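Local coordinates for protein epimerase (Methylomonas sp. DH-1, PDB 7CJ7) that catalyses the manganese-dependent epimerization of ketoses at C3, most actively on L-ribulose, and works as a homodimer built on TIM barrels, at residues Gln136-Tyr141 with Ile147-Glu152; Ala170-Val175 with Ala180-Asp185. All coordinates share one frame; numbering follows the deposited sequence.

Overall arrangement
Contacts 1 and 2 are successive helix-on-strand packings in the wall of a TIM barrel, their centres about 10 Å apart. The contacts follow one another along the chain: helix 125-143 and strand 148-152 come first, then helix 165-175 and strand 180-185. The two strands are parallel neighbours in the eight-stranded barrel, and F181 probably joins them by backbone hydrogen bonds, its N to I149 O and its O to L151 N, both 2.8 Å. Each contact buries apolar side chains under a helix at the start of its strand, while the strand ends, E152 and D185, bind the same manganese ion. Scaffold and catalytic site thus share the same two strands.

Contact 1: Gln136-Tyr141 with Ile147-Glu152; sequences QRLADY and INIDLE. With MN (manganese (II) ion), chain D; SOL (L-sorbose), chain C.
The carboxylate of E152 is gripped at both oxygens: OE2 binds manganese at 2.1 Å, while OE1 accepts a hydrogen bond from O4 of L-sorbose at 2.7 Å. CG of E152 stands anti to the backbone N (chi1 -167°), and the extended chain carries the carboxylate to metal and sugar. E152 probably also serves as a proton donor and acceptor. The sugar's O2 and O3 also bind the metal. At the other end of the strand the contact is purely apolar. I149 turns to helix 125-143, where its CG2 lies 4.0 Å from L138 CG, and its CD1 meets A139 CB at 4.0 Å. Branched isoleucine can thus serve two helix residues at once, and alanine is small enough to let CD1 come close to the helix backbone. Were L138 cut back to an alanine, I149 CG2 would probably lose the CG and CD2 it packs on, opening a gap between helix and strand. Beyond these segments, L138 also packs on T97 of helix 83-102, and L151 on M135 of helix 125-143. Strand 148-152 pairs with L108 of strand 107-112, its partner in this beta-alpha-beta unit, and on its other edge with F181 of strand 180-185.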
loop_
_atom_site.group_PDB
_atom_site.type_symbol
_atom_site.label_atom_id
_atom_site.label_comp_id
_atom_site.label_asym_id
_atom_site.label_seq_id
_atom_site.Cartn_x
_atom_site.Cartn_y
_atom_site.Cartn_z
ATOM N N GLN A 136 22.332 -15.638 -1.863
ATOM C CA GLN A 136 23.355 -16.547 -2.424
ATOM C C GLN A 136 23.465 -17.792 -1.546
ATOM O O GLN A 136 23.478 -18.897 -2.107
ATOM C CB GLN A 136 24.695 -15.840 -2.565
ATOM C CG GLN A 136 24.652 -14.743 -3.611
ATOM C CD GLN A 136 25.919 -13.931 -3.635
ATOM O OE1 GLN A 136 26.595 -13.773 -2.621
ATOM N NE2 GLN A 136 26.241 -13.397 -4.801
ATOM N N ARG A 137 23.581 -17.625 -0.231
ATOM C CA ARG A 137 23.748 -18.777 0.693
ATOM C C ARG A 137 22.496 -19.667 0.609
ATOM O O ARG A 137 22.643 -20.908 0.556
ATOM C CB ARG A 137 24.034 -18.296 2.119
ATOM C CG ARG A 137 25.336 -17.521 2.266
ATOM C CD ARG A 137 25.726 -17.329 3.721
ATOM N NE ARG A 137 24.753 -16.548 4.475
ATOM C CZ ARG A 137 24.721 -15.223 4.526
ATOM N NH1 ARG A 137 25.594 -14.510 3.846
ATOM N NH2 ARG A 137 23.803 -14.603 5.246
ATOM N N LEU A 138 21.305 -19.065 0.590
ATOM C CA LEU A 138 20.034 -19.827 0.531
ATOM C C LEU A 138 19.943 -20.547 -0.818
ATOM O O LEU A 138 19.614 -21.728 -0.825
ATOM C CB LEU A 138 18.845 -18.890 0.716
ATOM C CG LEU A 138 17.484 -19.548 0.496
ATOM C CD1 LEU A 138 17.290 -20.729 1.437
ATOM C CD2 LEU A 138 16.366 -18.536 0.659
ATOM N N ALA A 139 20.196 -19.855 -1.927
ATOM C CA ALA A 139 20.148 -20.475 -3.271
ATOM C C ALA A 139 21.041 -21.724 -3.290
ATOM O O ALA A 139 20.627 -22.760 -3.842
ATOM C CB ALA A 139 20.542 -19.477 -4.327
ATOM N N ASP A 140 22.240 -21.637 -2.713
ATOM C CA ASP A 140 23.230 -22.741 -2.746
ATOM C C ASP A 140 22.707 -23.898 -1.886
ATOM O O ASP A 140 22.847 -25.071 -2.325
ATOM C CB ASP A 140 24.618 -22.238 -2.341
ATOM C CG ASP A 140 25.245 -21.316 -3.377
ATOM O OD1 ASP A 140 24.782 -21.333 -4.534
ATOM O OD2 ASP A 140 26.179 -20.570 -3.016
ATOM N N TYR A 141 22.112 -23.601 -0.727
ATOM C CA TYR A 141 21.498 -24.623 0.164
ATOM C C TYR A 141 20.334 -25.320 -0.551
ATOM O O TYR A 141 20.273 -26.586 -0.537
ATOM C CB TYR A 141 21.041 -24.000 1.485
ATOM C CG TYR A 141 20.610 -25.010 2.507
ATOM C CD1 TYR A 141 21.529 -25.754 3.229
ATOM C CD2 TYR A 141 19.265 -25.254 2.726
ATOM C CE1 TYR A 141 21.118 -26.699 4.157
ATOM C CE2 TYR A 141 18.843 -26.198 3.642
ATOM C CZ TYR A 141 19.768 -26.901 4.384
ATOM O OH TYR A 141 19.327 -27.842 5.276
ATOM N N ILE A 147 15.597 -27.337 -5.212
ATOM C CA ILE A 147 14.598 -26.273 -4.927
ATOM C C ILE A 147 15.049 -24.957 -5.579
ATOM O O ILE A 147 16.238 -24.584 -5.475
ATOM C CB ILE A 147 14.354 -26.167 -3.411
ATOM C CG1 ILE A 147 13.491 -27.338 -2.916
ATOM C CG2 ILE A 147 13.750 -24.818 -3.046
ATOM C CD1 ILE A 147 13.584 -27.583 -1.437
ATOM N N ASN A 148 14.125 -24.309 -6.285
ATOM C CA ASN A 148 14.277 -22.916 -6.772
ATOM C C ASN A 148 13.784 -21.954 -5.689
ATOM O O ASN A 148 12.777 -22.255 -5.009
ATOM C CB ASN A 148 13.497 -22.658 -8.061
ATOM C CG ASN A 148 13.868 -23.577 -9.201
ATOM O OD1 ASN A 148 15.045 -23.769 -9.481
ATOM N ND2 ASN A 148 12.866 -24.117 -9.876
ATOM N N ILE A 149 14.422 -20.794 -5.572
ATOM C CA ILE A 149 13.909 -19.698 -4.711
ATOM C C ILE A 149 13.413 -18.577 -5.625
ATOM O O ILE A 149 14.057 -18.285 -6.645
ATOM C CB ILE A 149 14.943 -19.225 -3.679
ATOM C CG1 ILE A 149 16.126 -18.488 -4.311
ATOM C CG2 ILE A 149 15.398 -20.408 -2.840
ATOM C CD1 ILE A 149 17.048 -17.863 -3.280
ATOM N N ASP A 150 12.270 -18.008 -5.268
ATOM C CA ASP A 150 11.606 -16.940 -6.048
ATOM C C ASP A 150 11.398 -15.762 -5.097
ATOM O O ASP A 150 10.664 -15.912 -4.098
ATOM C CB ASP A 150 10.314 -17.462 -6.672
ATOM C CG ASP A 150 10.452 -18.857 -7.259
ATOM O OD1 ASP A 150 10.899 -18.966 -8.427
ATOM O OD2 ASP A 150 10.127 -19.830 -6.531
ATOM N N LEU A 151 12.045 -14.642 -5.390
ATOM C CA LEU A 151 12.064 -13.447 -4.518
ATOM C C LEU A 151 10.882 -12.558 -4.901
ATOM O O LEU A 151 10.856 -12.025 -6.034
ATOM C CB LEU A 151 13.407 -12.740 -4.703
ATOM C CG LEU A 151 14.619 -13.430 -4.072
ATOM C CD1 LEU A 151 14.933 -14.775 -4.703
ATOM C CD2 LEU A 151 15.826 -12.528 -4.165
ATOM N N GLU A 152 9.905 -12.453 -4.004
ATOM C CA GLU A 152 8.649 -11.727 -4.279
ATOM C C GLU A 152 8.882 -10.223 -4.108
ATOM O O GLU A 152 9.174 -9.773 -2.990
ATOM C CB GLU A 152 7.527 -12.198 -3.365
ATOM C CG GLU A 152 6.182 -11.699 -3.828
ATOM C CD GLU A 152 5.040 -12.168 -2.951
ATOM O OE1 GLU A 152 5.311 -12.786 -1.877
ATOM O OE2 GLU A 152 3.897 -11.932 -3.343
HETATM MN MN MN D . 1.972 -12.441 -2.758
HETATM C C1 SOL C . 2.520 -10.437 1.056
HETATM O O1 SOL C . 1.861 -9.218 0.803
HETATM C C2 SOL C . 2.365 -11.399 -0.077
HETATM O O2 SOL C . 2.084 -11.001 -1.194
HETATM C C3 SOL C . 2.514 -12.886 0.211
HETATM O O3 SOL C . 2.780 -13.604 -0.972
HETATM C C4 SOL C . 3.601 -13.147 1.248
HETATM O O4 SOL C . 4.856 -12.682 0.746
HETATM C C5 SOL C . 3.749 -14.622 1.624
HETATM O O5 SOL C . 4.900 -14.786 2.452
HETATM C C6 SOL C . 2.545 -15.187 2.348
HETATM O O6 SOL C . 2.732 -16.577 2.627
#

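Contact 2: Ala170-Val175 with Ala180-Asp185; sequences AFLDEV and AFLHLD. With MN (manganese (II) ion), chain D.
L172 drives its two methyls onto strand 180-185 and makes the tight part of this contact. L172 CD1 lies against the backbone, 3.4 Å from L182 N, and also meets L182 CB at 3.9 Å; the other branch, L172 CD2, packs on A180 CB at 3.9 Å. With CG anti to the carbonyl carbon (chi1 -79°), the leucine fork reaches from the helix and spreads along the strand, CD2 at A180 and CD1 at the peptide link between F181 and L182. Alanine at position 180 is small enough for the helix to sit near the strand's start. V175 adds a looser touch, its CG1 4.2 Å from A180 CB. The outer face of the helix is quite different: D173 and E174 are exposed acids, of the kind that can sit at a solvent face, and D173 also pairs with R206 in a salt bridge. Farther along the strand, D185 OD2 binds manganese at 2.0 Å and OD1 caps the next helix by a hydrogen bond to Y187 N. The axes of segments 170-175 and 180-185 run nearly antiparallel, at 164°, as expected of a beta-alpha-beta crossover. F171 packs on helix 125-143, L182 on A203 of helix 198-203, and strand 180-185 is hydrogen-bonded to strands 148-152 and 207-212.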
loop_
_atom_site.group_PDB
_atom_site.type_symbol
_atom_site.label_atom_id
_atom_site.label_comp_id
_atom_site.label_asym_id
_atom_site.label_seq_id
_atom_site.Cartn_x
_atom_site.Cartn_y
_atom_site.Cartn_z
ATOM N N ALA A 170 17.734 -6.332 -11.088
ATOM C CA ALA A 170 19.079 -5.804 -10.768
ATOM C C ALA A 170 19.622 -6.526 -9.531
ATOM O O ALA A 170 20.801 -6.902 -9.536
ATOM C CB ALA A 170 19.027 -4.320 -10.557
ATOM N N PHE A 171 18.781 -6.747 -8.522
ATOM C CA PHE A 171 19.139 -7.489 -7.285
ATOM C C PHE A 171 19.563 -8.914 -7.666
ATOM O O PHE A 171 20.614 -9.390 -7.218
ATOM C CB PHE A 171 17.964 -7.439 -6.305
ATOM C CG PHE A 171 18.197 -8.077 -4.960
ATOM C CD1 PHE A 171 18.140 -9.449 -4.807
ATOM C CD2 PHE A 171 18.413 -7.296 -3.838
ATOM C CE1 PHE A 171 18.329 -10.034 -3.568
ATOM C CE2 PHE A 171 18.573 -7.880 -2.591
ATOM C CZ PHE A 171 18.518 -9.246 -2.457
ATOM N N LEU A 172 18.777 -9.581 -8.508
ATOM C CA LEU A 172 19.058 -10.980 -8.915
ATOM C C LEU A 172 20.364 -11.037 -9.715
ATOM O O LEU A 172 21.031 -12.072 -9.670
ATOM C CB LEU A 172 17.873 -11.508 -9.715
ATOM C CG LEU A 172 16.683 -11.936 -8.864
ATOM C CD1 LEU A 172 15.480 -12.219 -9.736
ATOM C CD2 LEU A 172 17.033 -13.152 -8.045
ATOM N N ASP A 173 20.724 -9.960 -10.413
ATOM C CA ASP A 173 21.998 -9.914 -11.178
ATOM C C ASP A 173 23.170 -9.986 -10.197
ATOM O O ASP A 173 24.179 -10.616 -10.531
ATOM C CB ASP A 173 22.122 -8.649 -12.024
ATOM C CG ASP A 173 21.226 -8.625 -13.243
ATOM O OD1 ASP A 173 20.825 -9.714 -13.696
ATOM O OD2 ASP A 173 20.945 -7.503 -13.740
ATOM N N GLU A 174 23.034 -9.370 -9.023
ATOM C CA GLU A 174 24.084 -9.378 -7.967
ATOM C C GLU A 174 24.065 -10.742 -7.264
ATOM O O GLU A 174 25.138 -11.250 -6.927
ATOM C CB GLU A 174 23.892 -8.206 -6.997
ATOM C CG GLU A 174 24.002 -6.838 -7.663
ATOM C CD GLU A 174 23.584 -5.646 -6.809
ATOM O OE1 GLU A 174 23.251 -4.582 -7.382
ATOM O OE2 GLU A 174 23.587 -5.769 -5.568
ATOM N N VAL A 175 22.891 -11.338 -7.054
ATOM C CA VAL A 175 22.809 -12.700 -6.461
ATOM C C VAL A 175 23.515 -13.677 -7.410
ATOM O O VAL A 175 24.353 -14.457 -6.953
ATOM C CB VAL A 175 21.348 -13.105 -6.207
ATOM C CG1 VAL A 175 21.256 -14.574 -5.828
ATOM C CG2 VAL A 175 20.721 -12.199 -5.156
ATOM N N ALA A 180 17.720 -18.903 -8.591
ATOM C CA ALA A 180 17.073 -17.727 -7.975
ATOM C C ALA A 180 16.294 -16.966 -9.052
ATOM O O ALA A 180 16.869 -16.600 -10.089
ATOM C CB ALA A 180 18.074 -16.860 -7.272
ATOM N N PHE A 181 15.013 -16.740 -8.804
ATOM C CA PHE A 181 14.064 -16.164 -9.785
ATOM C C PHE A 181 13.337 -14.973 -9.164
ATOM O O PHE A 181 13.319 -14.813 -7.918
ATOM C CB PHE A 181 13.043 -17.210 -10.239
ATOM C CG PHE A 181 13.642 -18.353 -11.009
ATOM C CD1 PHE A 181 14.132 -19.469 -10.347
ATOM C CD2 PHE A 181 13.704 -18.322 -12.390
ATOM C CE1 PHE A 181 14.684 -20.524 -11.052
ATOM C CE2 PHE A 181 14.260 -19.377 -13.092
ATOM C CZ PHE A 181 14.753 -20.473 -12.420
ATOM N N LEU A 182 12.728 -14.176 -10.036
ATOM C CA LEU A 182 11.797 -13.098 -9.644
ATOM C C LEU A 182 10.417 -13.715 -9.398
ATOM O O LEU A 182 10.030 -14.687 -10.083
ATOM C CB LEU A 182 11.748 -12.069 -10.772
ATOM C CG LEU A 182 11.014 -10.775 -10.456
ATOM C CD1 LEU A 182 11.821 -9.949 -9.477
ATOM C CD2 LEU A 182 10.739 -9.992 -11.728
ATOM N N HIS A 183 9.706 -13.163 -8.438
ATOM C CA HIS A 183 8.307 -13.529 -8.113
ATOM C C HIS A 183 7.489 -12.240 -8.180
ATOM O O HIS A 183 7.850 -11.288 -7.476
ATOM C CB HIS A 183 8.312 -14.257 -6.765
ATOM C CG HIS A 183 6.982 -14.516 -6.150
ATOM N ND1 HIS A 183 6.875 -15.084 -4.893
ATOM C CD2 HIS A 183 5.720 -14.278 -6.577
ATOM C CE1 HIS A 183 5.600 -15.187 -4.570
ATOM N NE2 HIS A 183 4.867 -14.710 -5.592
ATOM N N LEU A 184 6.494 -12.177 -9.068
ATOM C CA LEU A 184 5.643 -10.976 -9.229
ATOM C C LEU A 184 4.258 -11.281 -8.671
ATOM O O LEU A 184 3.816 -12.446 -8.765
ATOM C CB LEU A 184 5.565 -10.560 -10.696
ATOM C CG LEU A 184 6.843 -9.946 -11.271
ATOM C CD1 LEU A 184 6.645 -9.641 -12.742
ATOM C CD2 LEU A 184 7.233 -8.673 -10.527
ATOM N N ASP A 185 3.629 -10.261 -8.100
ATOM C CA ASP A 185 2.308 -10.357 -7.429
ATOM C C ASP A 185 1.463 -9.178 -7.912
ATOM O O ASP A 185 1.878 -8.023 -7.694
ATOM C CB ASP A 185 2.508 -10.379 -5.915
ATOM C CG ASP A 185 1.217 -10.462 -5.118
ATOM O OD1 ASP A 185 0.228 -9.873 -5.549
ATOM O OD2 ASP A 185 1.237 -11.111 -4.070
HETATM MN MN MN D . 1.972 -12.441 -2.758
#